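Local coordinates for protein dihydrodipicolinate synthase (Rhodopseudomonas palustris, PDB 3DZ1) that probably acts as a 4-hydroxy-tetrahydrodipicolinate synthase, a TIM-barrel lyase of the DapA family that would serve lysine biosynthesis, at residues M107-P112 / V138-P143; V29-L34 / T68-R73; G201-D206 / A247-I252. One frame throughout, in Å; residues are numbered along the deposited sequence.

Contact 1. Residues M107-P112 / V138-P143; sequences MIAPPP and VLQDYP
Q140 swings its CG anti to the backbone N (chi1 173°) and then runs extended, which lays its amide against the side chains of M107 and A109; M107, a selenomethionine in this structure, also has CG anti to N and bends at chi3 to bring CE to meet that amide. The two segments are neighbouring parallel strands of a TIM barrel, joined as a right-handed beta-alpha-beta unit through helix 117-131. Two backbone hydrogen bonds tie them: I108 N donates to V138 O at 2.8 Å, and Q140 N donates to I108 O at 3.1 Å. M107 and V138 put their side chains on one face of the sheet, where CG of M107 lies 4.0 Å from CB of V138, the two side chains crossing at a slant. I108 and L139 take the other face, under F124 of helix 117-131. Beyond the paired residues the segments part, though P110 still sets its ring carbon CD 3.6 Å from Q140 O. M107 also lies about 4 Å, side chain to side chain, from M217, a predicted pyruvate-binding residue, and touches K169 on strand 165-170, so this face belongs to the barrel interior near the probable active site. The amide of Q140 is held from outside the contact, its NE2 hydrogen-bonded to E171, while OE1 lies 3.6 Å from M107 CE and 3.2 Å from A109 CB.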
# COMPACT_ATOMS: atom_id res chain seq x y z
N MSE A 107 -18.10 17.92 0.77
CA MSE A 107 -17.28 16.97 1.52
C MSE A 107 -15.95 16.77 0.82
O MSE A 107 -15.89 16.67 -0.41
CB MSE A 107 -18.01 15.63 1.67
CG MSE A 107 -17.26 14.62 2.53
SE MSE A 107 -18.26 12.98 2.91
CE MSE A 107 -18.12 12.13 1.18
N ILE A 108 -14.87 16.72 1.60
CA ILE A 108 -13.54 16.53 1.04
C ILE A 108 -12.78 15.42 1.73
O ILE A 108 -12.61 15.42 2.96
CB ILE A 108 -12.69 17.83 1.14
CG1 ILE A 108 -13.45 19.01 0.53
CG2 ILE A 108 -11.38 17.64 0.39
CD1 ILE A 108 -12.75 20.35 0.73
N ALA A 109 -12.34 14.45 0.93
CA ALA A 109 -11.56 13.33 1.43
C ALA A 109 -10.14 13.56 0.93
O ALA A 109 -9.94 14.20 -0.10
CB ALA A 109 -12.10 12.02 0.88
N PRO A 110 -9.14 13.05 1.66
CA PRO A 110 -7.76 13.25 1.22
C PRO A 110 -7.33 12.23 0.17
O PRO A 110 -7.90 11.13 0.09
CB PRO A 110 -6.97 13.07 2.51
CG PRO A 110 -7.72 11.95 3.17
CD PRO A 110 -9.18 12.36 2.96
N PRO A 111 -6.36 12.58 -0.68
CA PRO A 111 -5.91 11.62 -1.68
C PRO A 111 -5.27 10.46 -0.91
O PRO A 111 -4.73 10.65 0.17
CB PRO A 111 -4.89 12.42 -2.51
CG PRO A 111 -4.43 13.49 -1.56
CD PRO A 111 -5.71 13.89 -0.88
N PRO A 112 -5.33 9.24 -1.47
CA PRO A 112 -4.76 8.05 -0.82
C PRO A 112 -3.26 8.01 -0.53
O PRO A 112 -2.81 7.15 0.23
CB PRO A 112 -5.20 6.91 -1.74
CG PRO A 112 -5.18 7.57 -3.09
CD PRO A 112 -5.83 8.91 -2.82
N VAL A 138 -17.05 19.33 4.87
CA VAL A 138 -16.99 18.15 5.72
C VAL A 138 -15.70 17.36 5.49
O VAL A 138 -15.37 17.03 4.35
CB VAL A 138 -18.18 17.21 5.42
CG1 VAL A 138 -18.15 16.00 6.33
CG2 VAL A 138 -19.48 17.98 5.57
N LEU A 139 -14.99 17.08 6.57
CA LEU A 139 -13.74 16.32 6.50
C LEU A 139 -14.07 14.83 6.59
O LEU A 139 -14.62 14.37 7.59
CB LEU A 139 -12.82 16.71 7.67
CG LEU A 139 -11.51 15.94 7.80
CD1 LEU A 139 -10.67 16.11 6.54
CD2 LEU A 139 -10.75 16.43 9.02
N GLN A 140 -13.75 14.08 5.54
CA GLN A 140 -14.02 12.64 5.55
C GLN A 140 -12.80 11.85 6.03
O GLN A 140 -11.72 11.93 5.43
CB GLN A 140 -14.43 12.14 4.16
CG GLN A 140 -14.56 10.63 4.08
CD GLN A 140 -15.14 10.14 2.77
OE1 GLN A 140 -14.87 10.71 1.72
NE2 GLN A 140 -15.92 9.08 2.83
N ASP A 141 -12.98 11.11 7.11
CA ASP A 141 -11.94 10.29 7.73
C ASP A 141 -12.35 8.82 7.61
O ASP A 141 -13.09 8.31 8.44
CB ASP A 141 -11.80 10.70 9.20
CG ASP A 141 -10.77 9.88 9.95
OD1 ASP A 141 -9.94 9.21 9.30
OD2 ASP A 141 -10.78 9.93 11.20
N TYR A 142 -11.87 8.16 6.56
CA TYR A 142 -12.23 6.78 6.28
C TYR A 142 -11.01 5.97 5.84
O TYR A 142 -10.88 5.62 4.66
CB TYR A 142 -13.30 6.80 5.18
CG TYR A 142 -14.03 5.50 4.91
CD1 TYR A 142 -14.04 4.45 5.83
CD2 TYR A 142 -14.78 5.36 3.74
CE1 TYR A 142 -14.79 3.30 5.59
CE2 TYR A 142 -15.53 4.21 3.49
CZ TYR A 142 -15.53 3.19 4.42
OH TYR A 142 -16.28 2.06 4.17
N PRO A 143 -10.11 5.66 6.78
CA PRO A 143 -8.88 4.90 6.52
C PRO A 143 -9.09 3.58 5.78
O PRO A 143 -8.30 3.23 4.90
CB PRO A 143 -8.33 4.67 7.93
CG PRO A 143 -8.81 5.85 8.69
CD PRO A 143 -10.23 6.00 8.21

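Contact 2. Residues V29-L34 / T68-R73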
# COMPACT_ATOMS: atom_id res chain seq x y z
N VAL A 29 -36.28 10.35 -12.16
CA VAL A 29 -37.52 10.08 -11.45
C VAL A 29 -37.19 9.47 -10.09
O VAL A 29 -37.80 9.82 -9.07
CB VAL A 29 -38.41 9.09 -12.25
CG1 VAL A 29 -39.70 8.84 -11.51
CG2 VAL A 29 -38.69 9.66 -13.63
N SER A 30 -36.23 8.55 -10.08
CA SER A 30 -35.81 7.89 -8.84
C SER A 30 -35.06 8.83 -7.92
O SER A 30 -35.12 8.69 -6.69
CB SER A 30 -34.95 6.67 -9.17
OG SER A 30 -35.77 5.61 -9.65
N ILE A 31 -34.33 9.79 -8.49
CA ILE A 31 -33.62 10.75 -7.66
C ILE A 31 -34.65 11.52 -6.83
O ILE A 31 -34.47 11.72 -5.63
CB ILE A 31 -32.79 11.74 -8.51
CG1 ILE A 31 -31.58 11.02 -9.10
CG2 ILE A 31 -32.34 12.92 -7.65
CD1 ILE A 31 -30.74 11.87 -10.03
N ASP A 32 -35.75 11.92 -7.47
CA ASP A 32 -36.80 12.65 -6.76
C ASP A 32 -37.49 11.75 -5.73
O ASP A 32 -37.79 12.18 -4.62
CB ASP A 32 -37.86 13.19 -7.73
CG ASP A 32 -37.27 14.10 -8.80
OD1 ASP A 32 -36.32 14.86 -8.51
OD2 ASP A 32 -37.77 14.05 -9.95
N ARG A 33 -37.75 10.51 -6.13
CA ARG A 33 -38.40 9.55 -5.26
C ARG A 33 -37.55 9.28 -4.01
O ARG A 33 -38.07 9.21 -2.89
CB ARG A 33 -38.64 8.25 -6.03
CG ARG A 33 -39.47 7.21 -5.31
CD ARG A 33 -39.59 5.99 -6.20
NE ARG A 33 -40.20 6.31 -7.48
CZ ARG A 33 -39.78 5.85 -8.65
NH1 ARG A 33 -38.73 5.03 -8.71
NH2 ARG A 33 -40.41 6.19 -9.76
N LEU A 34 -36.25 9.11 -4.21
CA LEU A 34 -35.33 8.88 -3.09
C LEU A 34 -35.33 10.09 -2.17
O LEU A 34 -35.42 9.95 -0.95
CB LEU A 34 -33.91 8.65 -3.60
CG LEU A 34 -33.51 7.23 -4.00
CD1 LEU A 34 -32.10 7.23 -4.57
CD2 LEU A 34 -33.59 6.33 -2.77
N THR A 68 -27.29 18.76 -8.75
CA THR A 68 -28.32 19.80 -8.86
C THR A 68 -29.73 19.26 -8.66
O THR A 68 -30.55 19.87 -7.97
CB THR A 68 -28.25 20.52 -10.23
OG1 THR A 68 -26.96 21.11 -10.39
CG2 THR A 68 -29.30 21.60 -10.31
N ARG A 69 -30.01 18.11 -9.27
CA ARG A 69 -31.33 17.49 -9.14
C ARG A 69 -31.67 17.27 -7.67
O ARG A 69 -32.77 17.60 -7.22
CB ARG A 69 -31.36 16.15 -9.88
CG ARG A 69 -32.74 15.51 -9.95
CD ARG A 69 -33.50 16.01 -11.16
NE ARG A 69 -34.87 15.49 -11.23
CZ ARG A 69 -35.67 15.63 -12.27
NH1 ARG A 69 -35.25 16.28 -13.35
NH2 ARG A 69 -36.90 15.15 -12.24
N PHE A 70 -30.71 16.72 -6.93
CA PHE A 70 -30.89 16.45 -5.50
C PHE A 70 -31.05 17.74 -4.69
O PHE A 70 -31.92 17.83 -3.81
CB PHE A 70 -29.70 15.67 -4.94
CG PHE A 70 -29.79 14.18 -5.14
CD1 PHE A 70 -30.75 13.44 -4.46
CD2 PHE A 70 -28.90 13.52 -5.98
CE1 PHE A 70 -30.82 12.05 -4.61
CE2 PHE A 70 -28.96 12.13 -6.14
CZ PHE A 70 -29.92 11.40 -5.45
N ILE A 71 -30.20 18.72 -4.98
CA ILE A 71 -30.25 19.99 -4.27
C ILE A 71 -31.61 20.67 -4.43
O ILE A 71 -32.21 21.12 -3.44
CB ILE A 71 -29.14 20.94 -4.75
CG1 ILE A 71 -27.77 20.35 -4.41
CG2 ILE A 71 -29.28 22.31 -4.08
CD1 ILE A 71 -26.60 21.15 -4.96
N LYS A 72 -32.10 20.74 -5.66
CA LYS A 72 -33.38 21.38 -5.93
C LYS A 72 -34.58 20.65 -5.34
O LYS A 72 -35.58 21.27 -4.98
CB LYS A 72 -33.57 21.54 -7.44
CG LYS A 72 -32.50 22.40 -8.10
CD LYS A 72 -32.45 23.79 -7.50
CE LYS A 72 -31.43 24.67 -8.20
NZ LYS A 72 -31.41 26.03 -7.61
N ARG A 73 -34.48 19.33 -5.22
CA ARG A 73 -35.57 18.52 -4.69
C ARG A 73 -35.67 18.54 -3.16
O ARG A 73 -36.77 18.57 -2.60
CB ARG A 73 -35.43 17.08 -5.18
CG ARG A 73 -36.62 16.18 -4.87
CD ARG A 73 -37.79 16.51 -5.78
NE ARG A 73 -38.94 15.65 -5.53
CZ ARG A 73 -40.03 15.62 -6.29
NH1 ARG A 73 -40.11 16.40 -7.35
NH2 ARG A 73 -41.03 14.81 -5.98
O HOH W 1 -37.80 17.60 -9.23
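D32 OD1 is gripped by two donors: R69 NE at 3.1 Å, on the syn side but tilted out of the carboxylate plane, and a water at 3.2 Å. The other carboxylate oxygen, OD2, receives the shortest bond of this contact, from R69 NH2 at 2.7 Å, nearly straight and on the syn lone pair, with the oxygen close to the guanidinium plane. R69 therefore grips D32 side-on with NE and one NH2 hydrogen, and the two flat groups lie 21° apart. Its chain turns at chi2 (87°) to bring this edge round to the acid. The water on OD1 also accepts from NH1 of R73 and so bridges the two residues. R73 itself stacks on D32: CB of the aspartate lies over one face of the guanidinium, offset toward its rim, 3.5 Å from NE. OD1 lies well out of the R73 guanidinium plane, so no N-H points at it directly; the salt bridge of R73 goes to D36, one turn further along helix 28-40. The two positive groups on one acid probably favour its charged form.

Deeper in, I31 covers F70. Its CG2, anti to the backbone N, sits almost on the ring normal, 3.4 Å from the centroid of F70, a CH-pi contact over the centre of one face. The same methyl lies 3.5 Å from CG of R69, so the aliphatic stem of the arginine closes over the isoleucine beneath its salt bridge. Polar groups thus line the outer side of the interface and apolar ones the inner side. The axes of segments 29-34 and 68-73 come within 9.5 Å and cross at -39°, as parts of successive helices outside the barrel: helix 28-40 follows strand 11-15, helix 60-73 follows strand 45-48, and I71 turns to strand 78-82.

Contact 3. Residues G201-D206 / A247-I252; sequences GGLFLD and AHLPLI
A buried, mostly apolar contact joins the chain bend that follows strand 195-198 to helix 238-255, with a single water completing the link. I252 carries most of it. With chi1 at -73° its CG1 lies beside the backbone N and CG2 anti to it, and CG2 reaches into the chain bend at 201-203. There it lies 3.2 Å from G201 O and also comes near G202 C and L203 N, so that one methyl meets the backbone of three successive residues. G201 and G202 both have positive phi, and the chain bends there before a type I beta turn, G202 to L205, leads into helix 205-211, with F204 at its N-cap position.

Alongside the methyl runs a polar bridge. The water donates to G201 O at 2.8 Å and to I252 O at 2.7 Å, so two carbonyls that could not bond each other share one solvent molecule. One turn earlier on the helix, L249 approaches L203 by branch ends: CD1 of L203 stands 4.4 Å from CD1 of L249, a loose touch. Y220 and F245 also pack on I252.

The second subunit touches both segments. R253 of that subunit makes a salt bridge with D206, a hydrogen bond to L203 O and a cation-pi contact with F204; L249 packs on L249 of the second subunit. The contact is therefore also part of a subunit interface in the tetramer. Because the bend at 201-203 directly follows strand 195-198, it belongs to the loops at the C-terminal ends of the strands, the end where TIM barrels carry their active sites.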
# COMPACT_ATOMS: atom_id res chain seq x y z
N GLY A 201 -20.42 2.30 7.25
CA GLY A 201 -21.59 1.44 7.15
C GLY A 201 -22.50 1.38 8.37
O GLY A 201 -23.43 0.58 8.39
N GLY A 202 -22.23 2.21 9.37
CA GLY A 202 -23.03 2.21 10.58
C GLY A 202 -22.70 1.04 11.49
O GLY A 202 -23.45 0.73 12.41
N LEU A 203 -21.57 0.40 11.23
CA LEU A 203 -21.15 -0.77 12.00
C LEU A 203 -21.04 -0.52 13.50
O LEU A 203 -21.27 -1.43 14.29
CB LEU A 203 -19.81 -1.29 11.45
CG LEU A 203 -19.41 -2.73 11.77
CD1 LEU A 203 -20.38 -3.69 11.11
CD2 LEU A 203 -17.99 -2.98 11.26
N PHE A 204 -20.71 0.71 13.90
CA PHE A 204 -20.59 1.04 15.32
C PHE A 204 -21.49 2.19 15.77
O PHE A 204 -21.25 2.80 16.81
CB PHE A 204 -19.14 1.37 15.68
CG PHE A 204 -18.27 0.16 15.83
CD1 PHE A 204 -17.79 -0.52 14.71
CD2 PHE A 204 -17.99 -0.35 17.09
CE1 PHE A 204 -17.05 -1.68 14.84
CE2 PHE A 204 -17.24 -1.52 17.24
CZ PHE A 204 -16.77 -2.18 16.10
N LEU A 205 -22.55 2.46 15.01
CA LEU A 205 -23.44 3.57 15.35
C LEU A 205 -24.00 3.52 16.77
O LEU A 205 -24.16 4.56 17.42
CB LEU A 205 -24.61 3.63 14.36
CG LEU A 205 -25.50 4.86 14.54
CD1 LEU A 205 -24.67 6.13 14.37
CD2 LEU A 205 -26.63 4.83 13.52
N ASP A 206 -24.29 2.31 17.26
CA ASP A 206 -24.84 2.18 18.60
C ASP A 206 -23.95 2.81 19.66
O ASP A 206 -24.42 3.59 20.49
CB ASP A 206 -25.13 0.70 18.91
CG ASP A 206 -23.91 -0.19 18.81
OD1 ASP A 206 -22.96 0.13 18.07
OD2 ASP A 206 -23.90 -1.25 19.48
N ALA A 247 -31.15 -5.56 15.76
CA ALA A 247 -32.07 -6.19 14.82
C ALA A 247 -31.60 -5.90 13.40
O ALA A 247 -31.80 -6.70 12.49
CB ALA A 247 -33.49 -5.67 15.04
N HIS A 248 -30.96 -4.75 13.21
CA HIS A 248 -30.47 -4.36 11.90
C HIS A 248 -29.02 -4.76 11.63
O HIS A 248 -28.60 -4.82 10.48
CB HIS A 248 -30.63 -2.85 11.71
CG HIS A 248 -32.03 -2.45 11.39
ND1 HIS A 248 -32.49 -2.33 10.09
CD2 HIS A 248 -33.10 -2.21 12.19
CE1 HIS A 248 -33.78 -2.06 10.11
NE2 HIS A 248 -34.18 -1.98 11.37
N LEU A 249 -28.27 -5.05 12.68
CA LEU A 249 -26.86 -5.38 12.51
C LEU A 249 -26.56 -6.48 11.48
O LEU A 249 -25.59 -6.38 10.74
CB LEU A 249 -26.23 -5.74 13.86
CG LEU A 249 -24.71 -5.89 13.85
CD1 LEU A 249 -24.06 -4.64 13.27
CD2 LEU A 249 -24.22 -6.16 15.26
N PRO A 250 -27.38 -7.55 11.44
CA PRO A 250 -27.10 -8.60 10.46
C PRO A 250 -27.08 -8.06 9.03
O PRO A 250 -26.21 -8.41 8.24
CB PRO A 250 -28.24 -9.59 10.69
CG PRO A 250 -28.46 -9.48 12.16
CD PRO A 250 -28.44 -7.97 12.37
N LEU A 251 -28.04 -7.19 8.70
CA LEU A 251 -28.11 -6.61 7.36
C LEU A 251 -27.09 -5.49 7.21
O LEU A 251 -26.51 -5.31 6.14
CB LEU A 251 -29.52 -6.09 7.06
CG LEU A 251 -29.73 -5.49 5.67
CD1 LEU A 251 -29.41 -6.53 4.60
CD2 LEU A 251 -31.18 -5.02 5.54
N ILE A 252 -26.88 -4.73 8.27
CA ILE A 252 -25.89 -3.66 8.23
C ILE A 252 -24.53 -4.26 7.87
O ILE A 252 -23.82 -3.74 7.00
CB ILE A 252 -25.78 -2.95 9.61
CG1 ILE A 252 -27.01 -2.07 9.83
CG2 ILE A 252 -24.48 -2.13 9.67
CD1 ILE A 252 -27.10 -1.47 11.23
O HOH W 2 -23.70 -1.12 6.23

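The three contacts follow one another along the chain in the order 2, 1, 3, and together they sample the helical layer, the wall and the strand-end loops of one eight-stranded barrel. Contact 2 joins helices 28-40 and 60-73 of the outer layer; contact 1 joins strands 105-108 and 137-141 of the wall; contact 3 joins the bend after strand 195-198 to helix 238-255. The centres of contacts 1 and 2 lie 25 Å apart, on opposite sides of the chain's centre, and none of the three touches another. Contact 1 is nearest M217, a predicted pyruvate-binding residue, whereas contact 3 also lies at a subunit interface, so it ties the barrel to the tetramer.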